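Transferrin (Manduca sexta, PDB 6WB6) binds a single ferric ion together with a carbonate anion and transports iron as a secreted insect transferrin. Local coordinates at residues S113-V118 with A160-V165. Sequence-based numbering, arbitrary orientation.
With CO3 (carbonate ion), chain G.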
loop_
_atom_site.group_PDB
_atom_site.type_symbol
_atom_site.label_atom_id
_atom_site.label_comp_id
_atom_site.label_asym_id
_atom_site.label_seq_id
_atom_site.Cartn_x
_atom_site.Cartn_y
_atom_site.Cartn_z
ATOM N N SER A 113 25.208 8.082 12.394
ATOM C CA SER A 113 24.586 8.665 11.209
ATOM C C SER A 113 23.193 9.195 11.510
ATOM O O SER A 113 22.432 8.575 12.251
ATOM C CB SER A 113 24.481 7.627 10.085
ATOM O OG SER A 113 23.621 6.559 10.436
ATOM N N CYS A 114 22.866 10.344 10.914
ATOM C CA CYS A 114 21.609 11.036 11.148
ATOM C C CYS A 114 20.829 11.107 9.848
ATOM O O CYS A 114 21.252 11.770 8.894
ATOM C CB CYS A 114 21.844 12.444 11.697
ATOM S SG CYS A 114 22.840 12.534 13.178
ATOM N N HIS A 115 19.670 10.470 9.834
ATOM C CA HIS A 115 18.891 10.269 8.632
ATOM C C HIS A 115 17.561 10.977 8.791
ATOM O O HIS A 115 17.049 11.137 9.904
ATOM C CB HIS A 115 18.641 8.768 8.362
ATOM C CG HIS A 115 19.899 7.980 8.126
ATOM N ND1 HIS A 115 20.361 7.667 6.867
ATOM C CD2 HIS A 115 20.806 7.473 8.992
ATOM C CE1 HIS A 115 21.508 7.021 6.962
ATOM N NE2 HIS A 115 21.788 6.867 8.242
ATOM N N THR A 116 16.986 11.375 7.667
ATOM C CA THR A 116 15.651 11.958 7.705
ATOM C C THR A 116 14.641 10.937 8.185
ATOM O O THR A 116 13.869 11.188 9.116
ATOM C CB THR A 116 15.272 12.469 6.324
ATOM O OG1 THR A 116 15.260 11.376 5.399
ATOM C CG2 THR A 116 16.255 13.490 5.888
ATOM N N GLY A 117 14.640 9.772 7.555
ATOM C CA GLY A 117 13.731 8.718 7.928
ATOM C C GLY A 117 13.725 7.663 6.851
ATOM O O GLY A 117 14.244 7.862 5.753
ATOM N N VAL A 118 13.098 6.536 7.172
ATOM C CA VAL A 118 13.135 5.399 6.261
ATOM C C VAL A 118 12.406 5.722 4.963
ATOM O O VAL A 118 11.381 6.420 4.941
ATOM C CB VAL A 118 12.544 4.140 6.917
ATOM C CG1 VAL A 118 11.041 4.238 7.081
ATOM C CG2 VAL A 118 12.925 2.906 6.082
ATOM N N ALA A 160 27.781 2.919 13.194
ATOM C CA ALA A 160 27.802 2.526 14.597
ATOM C C ALA A 160 26.427 2.672 15.206
ATOM O O ALA A 160 25.931 1.775 15.892
ATOM C CB ALA A 160 28.804 3.396 15.366
ATOM N N LYS A 161 25.817 3.826 14.996
ATOM C CA LYS A 161 24.473 4.108 15.439
ATOM C C LYS A 161 23.845 4.988 14.377
ATOM O O LYS A 161 24.549 5.625 13.586
ATOM C CB LYS A 161 24.451 4.826 16.797
ATOM C CG LYS A 161 25.118 4.114 17.925
ATOM C CD LYS A 161 24.874 4.866 19.245
ATOM C CE LYS A 161 25.193 3.988 20.441
ATOM N NZ LYS A 161 25.304 4.800 21.673
ATOM N N SER A 162 22.521 5.014 14.349
ATOM C CA SER A 162 21.839 5.904 13.420
ATOM C C SER A 162 20.548 6.391 14.054
ATOM O O SER A 162 20.183 5.994 15.166
ATOM C CB SER A 162 21.570 5.215 12.094
ATOM O OG SER A 162 22.703 4.471 11.649
ATOM N N CYS A 163 19.879 7.302 13.349
ATOM C CA CYS A 163 18.469 7.582 13.592
ATOM C C CYS A 163 17.718 7.423 12.280
ATOM O O CYS A 163 17.803 8.299 11.406
ATOM C CB CYS A 163 18.235 8.990 14.158
ATOM S SG CYS A 163 16.486 9.275 14.380
ATOM N N ILE A 164 16.935 6.346 12.161
ATOM C CA ILE A 164 16.172 6.114 10.936
ATOM C C ILE A 164 14.749 5.727 11.302
ATOM O O ILE A 164 14.401 4.538 11.333
ATOM C CB ILE A 164 16.822 5.050 10.036
ATOM C CG1 ILE A 164 18.252 5.428 9.679
ATOM C CG2 ILE A 164 16.052 4.975 8.719
ATOM C CD1 ILE A 164 18.947 4.381 8.759
ATOM N N VAL A 165 13.908 6.737 11.536
ATOM C CA VAL A 165 12.560 6.526 12.053
ATOM C C VAL A 165 11.598 6.159 10.935
ATOM O O VAL A 165 11.910 6.282 9.744
ATOM C CB VAL A 165 12.029 7.762 12.810
ATOM C CG1 VAL A 165 13.031 8.265 13.774
ATOM C CG2 VAL A 165 11.658 8.882 11.871
HETATM C C CO3 G . 14.087 12.995 2.117
HETATM O O1 CO3 G . 12.961 13.216 2.726
HETATM O O2 CO3 G . 14.943 12.268 2.738
HETATM O O3 CO3 G . 14.378 13.447 0.935
HETATM O O HOH W 1 15.163 9.425 11.170
#
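Ile164 lies across the His115 imidazole, its CD1 standing over the ring centre, 3.7 Å from the centroid, in a CH-pi contact, while CG1 presses on CD2 of the same ring at 3.3 Å. With CG anti to the carbonyl carbon (chi1 -62°), His115 brings its ring under this branch. In the ring plane, NE2 shares a 2.9 Å hydrogen bond with OG of Ser113, and that hydroxyl also meets Ser162 OG at 2.6 Å. ND1 is hydrogen-bonded to the carbonyl of Gly123, so both ring nitrogens are engaged and the imidazole is fixed in rotation. A leucine here would probably leave Ser113 OG and the Gly123 carbonyl without their ring partners, and Ile164 without a flat surface to rest on.

Behind these side chains the backbones run parallel: Ser113 N donates to Lys161 O at 2.8 Å, and Cys163 N reaches back to Ser113 O over a longer, bent bond. Further along, a water accepts from Val165 N and lies within hydrogen-bonding distance of His115 O, then Val118 N closes the pairing with a nearly straight 172° bond to Val165 O. Between them, the side chain of Thr116 points away from 160-165 and its OG1 donates to carbonate O2 at 2.8 Å. Arg120, Val122 and Gly123 also hold this anion beside the ferric ion, consistent with the synergistic-anion site of transferrins, here in the first transferrin-like domain.

Disulfides tie Cys114 to Cys210 and Cys163 to Cys189. Strand 112-114 runs between 161-163 and 218-222 in the mixed sheet, where Phe220 meets the His115 ring, and helix 121-131 packs its Tyr124 against both Val118 and Ile164.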